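Local coordinates for protein polyhedrin (Orgyia pseudotsugata cypovirus 5, PDB 5A8U) that forms the crystalline matrix of viral occlusion bodies, the polyhedra that protect the virus outside its host until insect larvae ingest them, at residues P107-I113 with K173-F179; I54-R60 with P188-V194; M63-N67 with R76-P80; V45-Q49 with F237-L243. All blocks are in the same frame, centred on the assembly; numbering follows the deposited sequence.

Contact 1. Residues P107-I113 with K173-F179; sequences PYAMQFI and KSYYVRF
Gln-111 turns CG trans to its own backbone N (chi1 -173°) and stays extended beyond it, while Ser-174 swings OG the same way (chi1 171°). The two polar ends therefore meet on one face of the sheet. Ser-174 OG donates to Gln-111 OE1 at 2.7 Å and comes in from the side of the carbonyl, tilted from its plane. The amide nitrogen of Gln-111 is held by the backbone O of Gln-246. On the same face Tyr-176 reaches along the strand. Its OH accepts a bond from Arg-178 NE at 2.8 Å, and its ring rests against Ala-109 CB. The edge of the Tyr-108 ring meets Arg-178 CD.

The other face is mostly apolar. Phe-179 lies just past the strand end, with Ala-109 CA 4.0 Å above the centre of its ring. Met-110 CB lies 3.4 Å from Phe-179 CZ, and a bend at chi3 brings CE to the edge of the same ring. Met-110 CE also reaches Val-177 CG1.

Between the faces, strands 109-113 and 173-178 run antiparallel. Met-110 pairs with Val-177 and Phe-112 with Tyr-175, each through two backbone bonds. Phe-179 N adds a nearly straight bond (174°) to Tyr-108 O. Polar side-chain bonds thus fix the Gln-111 and Tyr-176 face, while the other packs Met-110 and Val-177 on Phe-127 and Tyr-175 on Leu-125 of strand 124-128.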
# COMPACT_ATOMS: atom_id res chain seq x y z
N PRO A 107 -11.44 -17.35 7.35
CA PRO A 107 -10.40 -18.26 7.85
C PRO A 107 -10.65 -18.68 9.30
O PRO A 107 -11.23 -17.90 10.05
CB PRO A 107 -9.12 -17.42 7.74
CG PRO A 107 -9.59 -15.99 7.84
CD PRO A 107 -10.93 -15.98 7.11
N TYR A 108 -10.20 -19.87 9.70
CA TYR A 108 -10.45 -20.32 11.08
C TYR A 108 -9.21 -20.18 11.96
O TYR A 108 -9.30 -20.29 13.19
CB TYR A 108 -10.99 -21.77 11.12
CG TYR A 108 -9.93 -22.80 10.83
CD1 TYR A 108 -9.15 -23.32 11.85
CD2 TYR A 108 -9.69 -23.24 9.54
CE1 TYR A 108 -8.16 -24.26 11.58
CE2 TYR A 108 -8.71 -24.17 9.26
CZ TYR A 108 -7.94 -24.68 10.28
OH TYR A 108 -6.94 -25.60 9.99
N ALA A 109 -8.07 -19.92 11.33
CA ALA A 109 -6.80 -19.83 12.05
C ALA A 109 -5.76 -19.18 11.16
O ALA A 109 -5.96 -19.06 9.94
CB ALA A 109 -6.32 -21.23 12.46
N MET A 110 -4.66 -18.77 11.77
CA MET A 110 -3.53 -18.23 11.04
C MET A 110 -2.22 -18.70 11.68
O MET A 110 -2.16 -18.92 12.89
CB MET A 110 -3.60 -16.71 11.00
CG MET A 110 -2.28 -15.98 10.86
SD MET A 110 -2.54 -14.21 11.16
CE MET A 110 -3.41 -14.30 12.67
N GLN A 111 -1.21 -18.88 10.85
CA GLN A 111 0.16 -19.01 11.33
C GLN A 111 0.91 -17.73 10.93
O GLN A 111 0.86 -17.32 9.77
CB GLN A 111 0.84 -20.24 10.72
CG GLN A 111 2.20 -20.49 11.33
CD GLN A 111 2.93 -21.68 10.75
OE1 GLN A 111 4.12 -21.89 11.05
NE2 GLN A 111 2.24 -22.49 9.93
N PHE A 112 1.57 -17.10 11.89
CA PHE A 112 2.33 -15.88 11.66
C PHE A 112 3.79 -16.28 11.84
O PHE A 112 4.20 -16.69 12.92
CB PHE A 112 1.89 -14.82 12.68
CG PHE A 112 2.65 -13.50 12.58
CD1 PHE A 112 2.41 -12.63 11.53
CD2 PHE A 112 3.54 -13.11 13.58
CE1 PHE A 112 3.09 -11.41 11.44
CE2 PHE A 112 4.21 -11.88 13.50
CZ PHE A 112 3.97 -11.03 12.44
N ILE A 113 4.56 -16.21 10.76
CA ILE A 113 5.93 -16.70 10.77
C ILE A 113 6.90 -15.57 10.49
O ILE A 113 6.74 -14.84 9.52
CB ILE A 113 6.15 -17.79 9.70
CG1 ILE A 113 4.97 -18.76 9.67
CG2 ILE A 113 7.49 -18.49 9.94
CD1 ILE A 113 4.99 -19.71 8.48
N LYS A 173 10.60 -17.77 13.97
CA LYS A 173 9.65 -18.15 15.00
C LYS A 173 8.26 -18.13 14.40
O LYS A 173 7.98 -17.37 13.46
CB LYS A 173 9.71 -17.20 16.20
CG LYS A 173 11.07 -17.11 16.86
CD LYS A 173 10.87 -16.43 18.22
CE LYS A 173 12.13 -16.18 18.99
NZ LYS A 173 11.69 -15.81 20.39
N SER A 174 7.38 -18.96 14.95
CA SER A 174 6.04 -19.07 14.43
C SER A 174 5.02 -18.96 15.54
O SER A 174 5.22 -19.46 16.65
CB SER A 174 5.87 -20.43 13.72
OG SER A 174 4.52 -20.66 13.37
N TYR A 175 3.90 -18.31 15.24
CA TYR A 175 2.80 -18.22 16.18
C TYR A 175 1.53 -18.76 15.51
O TYR A 175 1.11 -18.26 14.45
CB TYR A 175 2.61 -16.78 16.67
CG TYR A 175 1.44 -16.61 17.60
CD1 TYR A 175 1.31 -17.40 18.73
CD2 TYR A 175 0.46 -15.64 17.36
CE1 TYR A 175 0.24 -17.26 19.60
CE2 TYR A 175 -0.63 -15.49 18.23
CZ TYR A 175 -0.73 -16.31 19.34
OH TYR A 175 -1.80 -16.18 20.21
N TYR A 176 0.93 -19.77 16.13
CA TYR A 176 -0.30 -20.34 15.59
C TYR A 176 -1.48 -19.89 16.45
O TYR A 176 -1.43 -19.97 17.68
CB TYR A 176 -0.24 -21.88 15.57
CG TYR A 176 -1.53 -22.53 15.13
CD1 TYR A 176 -1.79 -22.74 13.78
CD2 TYR A 176 -2.47 -22.94 16.06
CE1 TYR A 176 -2.97 -23.33 13.36
CE2 TYR A 176 -3.66 -23.54 15.66
CZ TYR A 176 -3.90 -23.73 14.31
OH TYR A 176 -5.08 -24.31 13.90
N VAL A 177 -2.53 -19.40 15.80
CA VAL A 177 -3.69 -18.99 16.58
C VAL A 177 -5.02 -19.25 15.89
O VAL A 177 -5.18 -19.05 14.68
CB VAL A 177 -3.60 -17.52 17.04
CG1 VAL A 177 -3.76 -16.59 15.83
CG2 VAL A 177 -4.67 -17.21 18.10
N ARG A 178 -5.97 -19.75 16.67
CA ARG A 178 -7.31 -20.00 16.19
C ARG A 178 -8.16 -18.76 16.34
O ARG A 178 -8.06 -18.02 17.32
CB ARG A 178 -7.93 -21.16 16.97
CG ARG A 178 -7.29 -22.51 16.72
CD ARG A 178 -7.98 -23.25 15.60
NE ARG A 178 -7.42 -24.59 15.39
CZ ARG A 178 -7.86 -25.69 16.00
NH1 ARG A 178 -8.86 -25.62 16.87
NH2 ARG A 178 -7.30 -26.86 15.75
N PHE A 179 -9.02 -18.54 15.35
CA PHE A 179 -9.91 -17.40 15.33
C PHE A 179 -11.23 -17.80 16.01
O PHE A 179 -12.19 -18.17 15.34
CB PHE A 179 -10.14 -16.95 13.87
CG PHE A 179 -8.89 -16.41 13.19
CD1 PHE A 179 -7.80 -15.96 13.93
CD2 PHE A 179 -8.82 -16.35 11.79
CE1 PHE A 179 -6.66 -15.44 13.30
CE2 PHE A 179 -7.70 -15.83 11.16
CZ PHE A 179 -6.61 -15.37 11.92

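Contact 2. Residues I54-R60 with P188-V194; sequences IAGSLNR and PTIGFEV
Phe-192 lays its ring flat over the backbone of Gly-56. With chi1 at 65°, CG sits between the backbone N and the carbonyl carbon, and the ring leans across to the neighbouring strand. Gly-56 CA lies 4.1 Å from the ring centroid in a CH-pi contact over the face. Gly-56 N lies above the same ring, offset toward its rim. Trp-48 meets Phe-192 edge-to-face. The packing is close here because Gly-56 has no side chain to hold the ring off. Further along this apolar face, Leu-58 and Ile-190 run side by side, with their CD1 atoms 4.1 Å apart. Ile-54 and Val-194 also point the same way.

Strands 54-58 and 189-194 form an antiparallel ladder with three hydrogen-bonded pairs. It belongs to a three-stranded sheet in which 189-195 is the central strand. Beyond the ladder, Arg-60 bends at chi2 and chi3 and brings NH1 back to Pro-188 O at 2.9 Å. The carbonyl oxygen lies in the guanidinium plane. Asp-106 forms a salt bridge with NH2 of the same group. Thr-189 CG2 packs on Arg-60 CG at 3.5 Å.

The opposite face is looser between the two strands. Ala-55, Ser-57 and Gly-191 offer little bulk there, and Ser-57 is partly exposed. Ser-57 CB touches Ile-190 O at 3.2 Å. The second subunit packs on this face, with its Ile-218 against Ala-55 and its Phe-220 against Ser-57. Glu-193, on this same face, bonds to Tyr-195 and forms salt bridges with Arg-124 and Arg-126.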
# COMPACT_ATOMS: atom_id res chain seq x y z
N ILE A 54 9.79 -4.39 8.66
CA ILE A 54 8.76 -4.98 7.86
C ILE A 54 7.43 -4.77 8.58
O ILE A 54 7.27 -5.17 9.72
CB ILE A 54 9.08 -6.45 7.60
CG1 ILE A 54 8.14 -7.04 6.57
CG2 ILE A 54 8.99 -7.23 8.86
CD1 ILE A 54 8.64 -8.38 6.08
N ALA A 55 6.50 -4.11 7.89
CA ALA A 55 5.27 -3.66 8.49
C ALA A 55 4.18 -3.87 7.46
O ALA A 55 4.43 -3.80 6.26
CB ALA A 55 5.36 -2.17 8.84
N GLY A 56 2.96 -4.11 7.92
CA GLY A 56 1.90 -4.37 6.98
C GLY A 56 0.61 -4.66 7.71
O GLY A 56 0.55 -4.58 8.94
N SER A 57 -0.43 -4.97 6.94
CA SER A 57 -1.74 -5.21 7.50
C SER A 57 -2.58 -5.99 6.49
O SER A 57 -2.26 -6.05 5.31
CB SER A 57 -2.44 -3.88 7.84
OG SER A 57 -2.87 -3.19 6.66
N LEU A 58 -3.66 -6.60 6.98
CA LEU A 58 -4.63 -7.20 6.08
C LEU A 58 -6.02 -6.85 6.58
O LEU A 58 -6.35 -7.13 7.74
CB LEU A 58 -4.49 -8.73 6.06
CG LEU A 58 -3.18 -9.30 5.53
CD1 LEU A 58 -3.14 -10.79 5.83
CD2 LEU A 58 -3.05 -9.04 4.03
N ASN A 59 -6.84 -6.23 5.73
CA ASN A 59 -8.23 -6.03 6.12
C ASN A 59 -9.11 -7.23 5.73
O ASN A 59 -8.60 -8.24 5.21
CB ASN A 59 -8.79 -4.70 5.59
CG ASN A 59 -8.82 -4.63 4.07
OD1 ASN A 59 -8.58 -5.63 3.38
ND2 ASN A 59 -9.15 -3.45 3.55
N ARG A 60 -10.41 -7.16 6.00
CA ARG A 60 -11.23 -8.36 5.77
C ARG A 60 -11.23 -8.78 4.30
O ARG A 60 -11.28 -9.99 3.99
CB ARG A 60 -12.68 -8.21 6.29
CG ARG A 60 -12.86 -8.51 7.79
CD ARG A 60 -12.20 -9.84 8.27
NE ARG A 60 -12.94 -11.07 7.97
CZ ARG A 60 -12.60 -12.27 8.44
NH1 ARG A 60 -11.55 -12.39 9.24
NH2 ARG A 60 -13.31 -13.36 8.14
N PRO A 188 -11.08 -11.67 12.43
CA PRO A 188 -10.09 -10.62 12.66
C PRO A 188 -9.58 -9.91 11.41
O PRO A 188 -9.70 -10.38 10.27
CB PRO A 188 -8.92 -11.39 13.29
CG PRO A 188 -8.96 -12.71 12.61
CD PRO A 188 -10.47 -13.02 12.48
N THR A 189 -9.03 -8.73 11.65
CA THR A 189 -8.11 -8.10 10.72
C THR A 189 -6.81 -7.85 11.49
O THR A 189 -6.81 -7.86 12.73
CB THR A 189 -8.71 -6.81 10.13
OG1 THR A 189 -9.02 -5.89 11.19
CG2 THR A 189 -10.01 -7.13 9.39
N ILE A 190 -5.70 -7.67 10.79
CA ILE A 190 -4.41 -7.62 11.48
C ILE A 190 -3.49 -6.51 10.99
O ILE A 190 -3.58 -6.08 9.85
CB ILE A 190 -3.60 -8.94 11.35
CG1 ILE A 190 -3.15 -9.18 9.90
CG2 ILE A 190 -4.38 -10.13 11.94
CD1 ILE A 190 -2.24 -10.37 9.77
N GLY A 191 -2.62 -6.08 11.88
CA GLY A 191 -1.47 -5.26 11.54
C GLY A 191 -0.25 -5.84 12.25
O GLY A 191 -0.38 -6.45 13.31
N PHE A 192 0.93 -5.67 11.68
CA PHE A 192 2.15 -6.16 12.32
C PHE A 192 3.35 -5.24 12.06
O PHE A 192 3.38 -4.48 11.07
CB PHE A 192 2.47 -7.59 11.84
CG PHE A 192 2.81 -7.66 10.38
CD1 PHE A 192 4.10 -7.39 9.94
CD2 PHE A 192 1.83 -7.96 9.44
CE1 PHE A 192 4.42 -7.42 8.57
CE2 PHE A 192 2.15 -7.99 8.07
CZ PHE A 192 3.44 -7.72 7.65
N GLU A 193 4.34 -5.32 12.95
CA GLU A 193 5.64 -4.65 12.75
C GLU A 193 6.74 -5.60 13.18
O GLU A 193 6.66 -6.19 14.25
CB GLU A 193 5.74 -3.37 13.58
CG GLU A 193 4.57 -2.41 13.37
CD GLU A 193 4.59 -1.22 14.32
OE1 GLU A 193 5.36 -1.25 15.31
OE2 GLU A 193 3.84 -0.25 14.07
N VAL A 194 7.74 -5.75 12.34
CA VAL A 194 8.88 -6.62 12.64
C VAL A 194 10.15 -5.83 12.33
O VAL A 194 10.22 -5.09 11.35
CB VAL A 194 8.81 -7.89 11.79
CG1 VAL A 194 10.16 -8.66 11.75
CG2 VAL A 194 7.65 -8.78 12.24

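Contact 3. Residues M63-N67 with R76-P80; sequences MKFPN and RIEWP
Lys-64 NZ makes three hydrogen bonds. It donates to Ile-77 O at 3.0 Å, in the plane of that carbonyl, and to Pro-66 O of its own segment at 2.9 Å. A water accepts the third bond from Lys-64 NZ and also takes the N-H of Trp-79. The lysine chain is extended until a bend at chi4 (81°) turns NZ in between the two carbonyls. Pro-66 O and Ile-77 O are both acceptors and come within 3.2 Å of each other, so the ammonium probably eases their repulsion. Glu-78 OE2 stays at 4.6 Å from NZ, too far for a salt bridge.

From Lys-64 on, both segments belong to the loop that follows helix 60-63 and precedes helix 84-91, and neither forms regular structure there. A cis peptide bond precedes Pro-66.

Pro-66 makes a CH-pi contact with Trp-79. Pro-66 CD sits over the five-membered ring, 3.5 Å from its centroid and 16° off the normal. Phe-65 turns its edge to the six-membered ring of Trp-79, with planes at 85°. Trp-79 NE1 bonds to Asp-72, which also holds Arg-76. Ile-77 CG2 lies 3.4 Å from Asn-67 O, and Ile-77 packs on its counterparts in both other subunits.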
# COMPACT_ATOMS: atom_id res chain seq x y z
N MET A 63 -8.29 -10.94 4.22
CA MET A 63 -8.30 -12.06 5.16
C MET A 63 -9.14 -13.22 4.64
O MET A 63 -8.88 -14.38 4.95
CB MET A 63 -8.83 -11.63 6.53
CG MET A 63 -7.94 -10.64 7.26
SD MET A 63 -6.39 -11.39 7.86
CE MET A 63 -7.04 -12.45 9.17
N LYS A 64 -10.19 -12.89 3.88
CA LYS A 64 -11.08 -13.89 3.31
C LYS A 64 -10.51 -14.53 2.04
O LYS A 64 -9.57 -14.02 1.43
CB LYS A 64 -12.47 -13.29 3.03
CG LYS A 64 -12.49 -12.35 1.84
CD LYS A 64 -13.89 -11.78 1.63
CE LYS A 64 -14.01 -11.07 0.31
NZ LYS A 64 -14.23 -12.01 -0.82
N PHE A 65 -11.09 -15.65 1.67
CA PHE A 65 -10.82 -16.29 0.38
C PHE A 65 -12.17 -16.60 -0.27
O PHE A 65 -13.12 -16.95 0.43
CB PHE A 65 -10.01 -17.57 0.57
CG PHE A 65 -9.74 -18.28 -0.72
CD1 PHE A 65 -8.71 -17.85 -1.55
CD2 PHE A 65 -10.55 -19.33 -1.13
CE1 PHE A 65 -8.47 -18.47 -2.77
CE2 PHE A 65 -10.31 -19.96 -2.35
CZ PHE A 65 -9.26 -19.53 -3.16
N PRO A 66 -12.28 -16.43 -1.60
CA PRO A 66 -11.31 -15.81 -2.50
C PRO A 66 -11.33 -14.28 -2.33
O PRO A 66 -12.08 -13.77 -1.51
CB PRO A 66 -11.84 -16.21 -3.90
CG PRO A 66 -13.34 -16.32 -3.70
CD PRO A 66 -13.49 -16.91 -2.31
N ASN A 67 -10.50 -13.57 -3.08
CA ASN A 67 -10.51 -12.11 -3.01
C ASN A 67 -9.87 -11.51 -4.25
O ASN A 67 -9.50 -12.24 -5.17
CB ASN A 67 -9.81 -11.65 -1.73
CG ASN A 67 -8.38 -12.13 -1.65
OD1 ASN A 67 -7.63 -12.04 -2.61
ND2 ASN A 67 -8.00 -12.64 -0.49
N ARG A 76 -13.42 -15.93 -9.67
CA ARG A 76 -14.34 -15.18 -8.81
C ARG A 76 -13.63 -14.61 -7.59
O ARG A 76 -12.78 -15.28 -7.00
CB ARG A 76 -15.48 -16.10 -8.36
CG ARG A 76 -16.44 -16.49 -9.48
CD ARG A 76 -17.61 -17.26 -8.91
NE ARG A 76 -17.13 -18.43 -8.19
CZ ARG A 76 -17.91 -19.35 -7.63
NH1 ARG A 76 -19.24 -19.24 -7.71
NH2 ARG A 76 -17.37 -20.39 -7.01
N ILE A 77 -13.97 -13.38 -7.22
CA ILE A 77 -13.35 -12.77 -6.05
C ILE A 77 -14.28 -12.77 -4.84
O ILE A 77 -13.89 -12.32 -3.77
CB ILE A 77 -12.85 -11.33 -6.30
CG1 ILE A 77 -14.01 -10.38 -6.58
CG2 ILE A 77 -11.85 -11.33 -7.44
CD1 ILE A 77 -13.58 -8.93 -6.69
N GLU A 78 -15.50 -13.27 -5.03
CA GLU A 78 -16.43 -13.48 -3.93
C GLU A 78 -17.22 -14.75 -4.18
O GLU A 78 -17.39 -15.18 -5.33
CB GLU A 78 -17.42 -12.31 -3.82
CG GLU A 78 -16.81 -10.98 -3.45
CD GLU A 78 -17.85 -9.96 -3.06
OE1 GLU A 78 -18.97 -10.03 -3.61
OE2 GLU A 78 -17.56 -9.09 -2.20
N TRP A 79 -17.71 -15.37 -3.11
CA TRP A 79 -18.59 -16.53 -3.23
C TRP A 79 -20.01 -16.14 -2.84
O TRP A 79 -20.21 -15.28 -1.97
CB TRP A 79 -18.10 -17.68 -2.36
CG TRP A 79 -16.94 -18.45 -2.94
CD1 TRP A 79 -16.56 -18.50 -4.25
CD2 TRP A 79 -16.01 -19.27 -2.22
NE1 TRP A 79 -15.45 -19.29 -4.39
CE2 TRP A 79 -15.10 -19.79 -3.17
CE3 TRP A 79 -15.85 -19.60 -0.87
CZ2 TRP A 79 -14.04 -20.63 -2.80
CZ3 TRP A 79 -14.81 -20.45 -0.51
CH2 TRP A 79 -13.91 -20.95 -1.48
N PRO A 80 -21.00 -16.74 -3.50
CA PRO A 80 -22.40 -16.44 -3.15
C PRO A 80 -22.64 -16.63 -1.66
O PRO A 80 -22.20 -17.63 -1.08
CB PRO A 80 -23.18 -17.48 -3.95
CG PRO A 80 -22.31 -17.79 -5.11
CD PRO A 80 -20.90 -17.73 -4.58
O HOH W 1 -16.47 -13.97 -0.58

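Contact 4. Residues V45-Q49 with F237-L243; sequences VYNWQ and FFQPREL
Strand 45-49 and the helix end 237-241 run in roughly the same direction, 26° apart, with their axes 12.4 Å from each other at closest approach. Side chains fill the distance between them. Val-45 sends CG1 to Phe-237 CE2 at 4.0 Å and CG2 to Phe-238 CE2 at 4.2 Å. Phe-237 CD2 lies over the centre of the Phe-238 ring, so the two phenylalanines pack on each other as well. Asn-47 CB touches the end of the Phe-237 ring at CZ, 4.1 Å away.

The polar link comes from Arg-241, whose chain bends at chi2 and chi3 to bring its guanidinium up to the strand. NH1 donates to Asn-47 OD1 at 3.2 Å, from well above the carbonyl plane. NH2 adds a weak bond to the same oxygen. Leu-243 CD1 lies over one face of the guanidinium. NH1 has a further partner in Asp-131 O of the third subunit, and Gln-49 NE2 binds Gly-132 O of that subunit. Asn-47 ND2 is held by Thr-33 and Asn-31.

The helix ends in a Schellman motif, with Glu-242 at positive phi. This is a helix packed by its C-terminal end on the face of an antiparallel sheet, beside a subunit interface.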
# COMPACT_ATOMS: atom_id res chain seq x y z
N VAL A 45 -1.49 -17.46 1.46
CA VAL A 45 -0.18 -17.00 1.89
C VAL A 45 0.04 -15.55 1.50
O VAL A 45 -0.23 -15.15 0.36
CB VAL A 45 0.92 -17.84 1.20
CG1 VAL A 45 2.34 -17.33 1.57
CG2 VAL A 45 0.72 -19.34 1.55
N TYR A 46 0.53 -14.77 2.44
CA TYR A 46 1.07 -13.44 2.17
C TYR A 46 2.46 -13.39 2.76
O TYR A 46 2.64 -13.68 3.94
CB TYR A 46 0.21 -12.37 2.85
CG TYR A 46 -1.19 -12.23 2.29
CD1 TYR A 46 -1.43 -11.42 1.18
CD2 TYR A 46 -2.25 -12.92 2.86
CE1 TYR A 46 -2.72 -11.30 0.66
CE2 TYR A 46 -3.53 -12.81 2.35
CZ TYR A 46 -3.75 -12.01 1.25
OH TYR A 46 -5.03 -11.88 0.74
N ASN A 47 3.44 -13.03 1.93
CA ASN A 47 4.84 -12.96 2.32
C ASN A 47 5.44 -11.58 2.04
O ASN A 47 5.51 -11.15 0.89
CB ASN A 47 5.64 -14.09 1.64
CG ASN A 47 7.15 -13.91 1.77
OD1 ASN A 47 7.84 -13.68 0.77
ND2 ASN A 47 7.67 -14.00 2.99
N TRP A 48 5.82 -10.88 3.10
CA TRP A 48 6.50 -9.58 3.01
C TRP A 48 8.01 -9.74 3.26
O TRP A 48 8.42 -10.57 4.07
CB TRP A 48 5.96 -8.62 4.06
CG TRP A 48 4.52 -8.19 3.93
CD1 TRP A 48 4.07 -7.00 3.43
CD2 TRP A 48 3.37 -8.90 4.41
NE1 TRP A 48 2.69 -6.94 3.54
CE2 TRP A 48 2.24 -8.09 4.13
CE3 TRP A 48 3.17 -10.14 5.01
CZ2 TRP A 48 0.94 -8.50 4.44
CZ3 TRP A 48 1.88 -10.53 5.33
CH2 TRP A 48 0.79 -9.72 5.05
N GLN A 49 8.83 -8.94 2.59
CA GLN A 49 10.27 -8.95 2.82
C GLN A 49 10.73 -7.52 3.08
O GLN A 49 10.07 -6.57 2.67
CB GLN A 49 11.02 -9.46 1.59
CG GLN A 49 10.61 -10.83 1.10
CD GLN A 49 11.37 -11.22 -0.15
OE1 GLN A 49 12.61 -11.28 -0.16
NE2 GLN A 49 10.62 -11.49 -1.23
N PHE A 237 6.28 -23.69 -2.49
CA PHE A 237 6.65 -22.34 -2.09
C PHE A 237 7.64 -22.33 -0.93
O PHE A 237 8.78 -21.87 -1.09
CB PHE A 237 5.41 -21.48 -1.75
CG PHE A 237 5.78 -20.10 -1.28
CD1 PHE A 237 6.33 -19.18 -2.17
CD2 PHE A 237 5.65 -19.74 0.05
CE1 PHE A 237 6.71 -17.91 -1.75
CE2 PHE A 237 6.03 -18.46 0.49
CZ PHE A 237 6.57 -17.56 -0.40
N PHE A 238 7.23 -22.80 0.25
CA PHE A 238 8.08 -22.63 1.44
C PHE A 238 9.41 -23.35 1.35
O PHE A 238 10.46 -22.76 1.60
CB PHE A 238 7.36 -23.07 2.71
CG PHE A 238 6.24 -22.15 3.09
CD1 PHE A 238 6.51 -20.96 3.76
CD2 PHE A 238 4.93 -22.43 2.73
CE1 PHE A 238 5.49 -20.08 4.09
CE2 PHE A 238 3.90 -21.55 3.06
CZ PHE A 238 4.18 -20.38 3.74
N GLN A 239 9.37 -24.63 1.02
CA GLN A 239 10.64 -25.36 0.97
C GLN A 239 11.68 -24.78 0.02
O GLN A 239 12.80 -24.50 0.44
CB GLN A 239 10.41 -26.86 0.79
CG GLN A 239 10.24 -27.51 2.14
CD GLN A 239 9.90 -28.98 2.09
OE1 GLN A 239 9.69 -29.56 1.02
NE2 GLN A 239 9.83 -29.59 3.28
N PRO A 240 11.31 -24.54 -1.25
CA PRO A 240 12.30 -23.98 -2.18
C PRO A 240 12.81 -22.58 -1.81
O PRO A 240 13.94 -22.25 -2.16
CB PRO A 240 11.55 -23.93 -3.51
CG PRO A 240 10.42 -24.93 -3.36
CD PRO A 240 10.05 -24.91 -1.91
N ARG A 241 12.00 -21.78 -1.12
CA ARG A 241 12.42 -20.43 -0.70
C ARG A 241 13.29 -20.52 0.56
O ARG A 241 13.81 -19.49 1.02
CB ARG A 241 11.23 -19.52 -0.41
CG ARG A 241 10.43 -19.03 -1.61
CD ARG A 241 10.99 -17.73 -2.23
NE ARG A 241 11.32 -16.73 -1.22
CZ ARG A 241 10.53 -15.72 -0.85
NH1 ARG A 241 9.34 -15.53 -1.41
NH2 ARG A 241 10.94 -14.89 0.10
N GLU A 242 13.42 -21.72 1.11
CA GLU A 242 14.10 -21.94 2.40
C GLU A 242 13.46 -21.08 3.50
O GLU A 242 14.15 -20.56 4.39
CB GLU A 242 15.63 -21.76 2.29
CG GLU A 242 16.25 -22.70 1.27
CD GLU A 242 17.78 -22.66 1.19
OE1 GLU A 242 18.43 -22.24 2.18
OE2 GLU A 242 18.32 -23.04 0.13
N LEU A 243 12.14 -20.99 3.43
CA LEU A 243 11.33 -20.36 4.47
C LEU A 243 10.85 -21.44 5.43
O LEU A 243 10.18 -22.38 5.02
CB LEU A 243 10.12 -19.66 3.84
CG LEU A 243 10.42 -18.38 3.05
CD1 LEU A 243 9.21 -17.94 2.24
CD2 LEU A 243 10.82 -17.28 4.02

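In the fold
Contacts 1 and 4 both reach the six-stranded antiparallel sheet, their centres about 15 Å apart. Contact 2 lies in the three-stranded sheet, its centre about 13 Å from that of contact 1, and the two touch through Phe-112 and Phe-192 and through Phe-179 and Pro-188. Contact 3 sits toward the periphery, its centre about 20 Å from the chain centre, and Met-63 joins it to contacts 1 and 2. Along the chain, contact 4 encloses contact 2, which encloses contacts 3 and 1 in series. Strand 43-50 leads directly into strand 53-58, linking the sheets. Several elements that build the fold also meet other subunits of the trimer; contact 1 touches none.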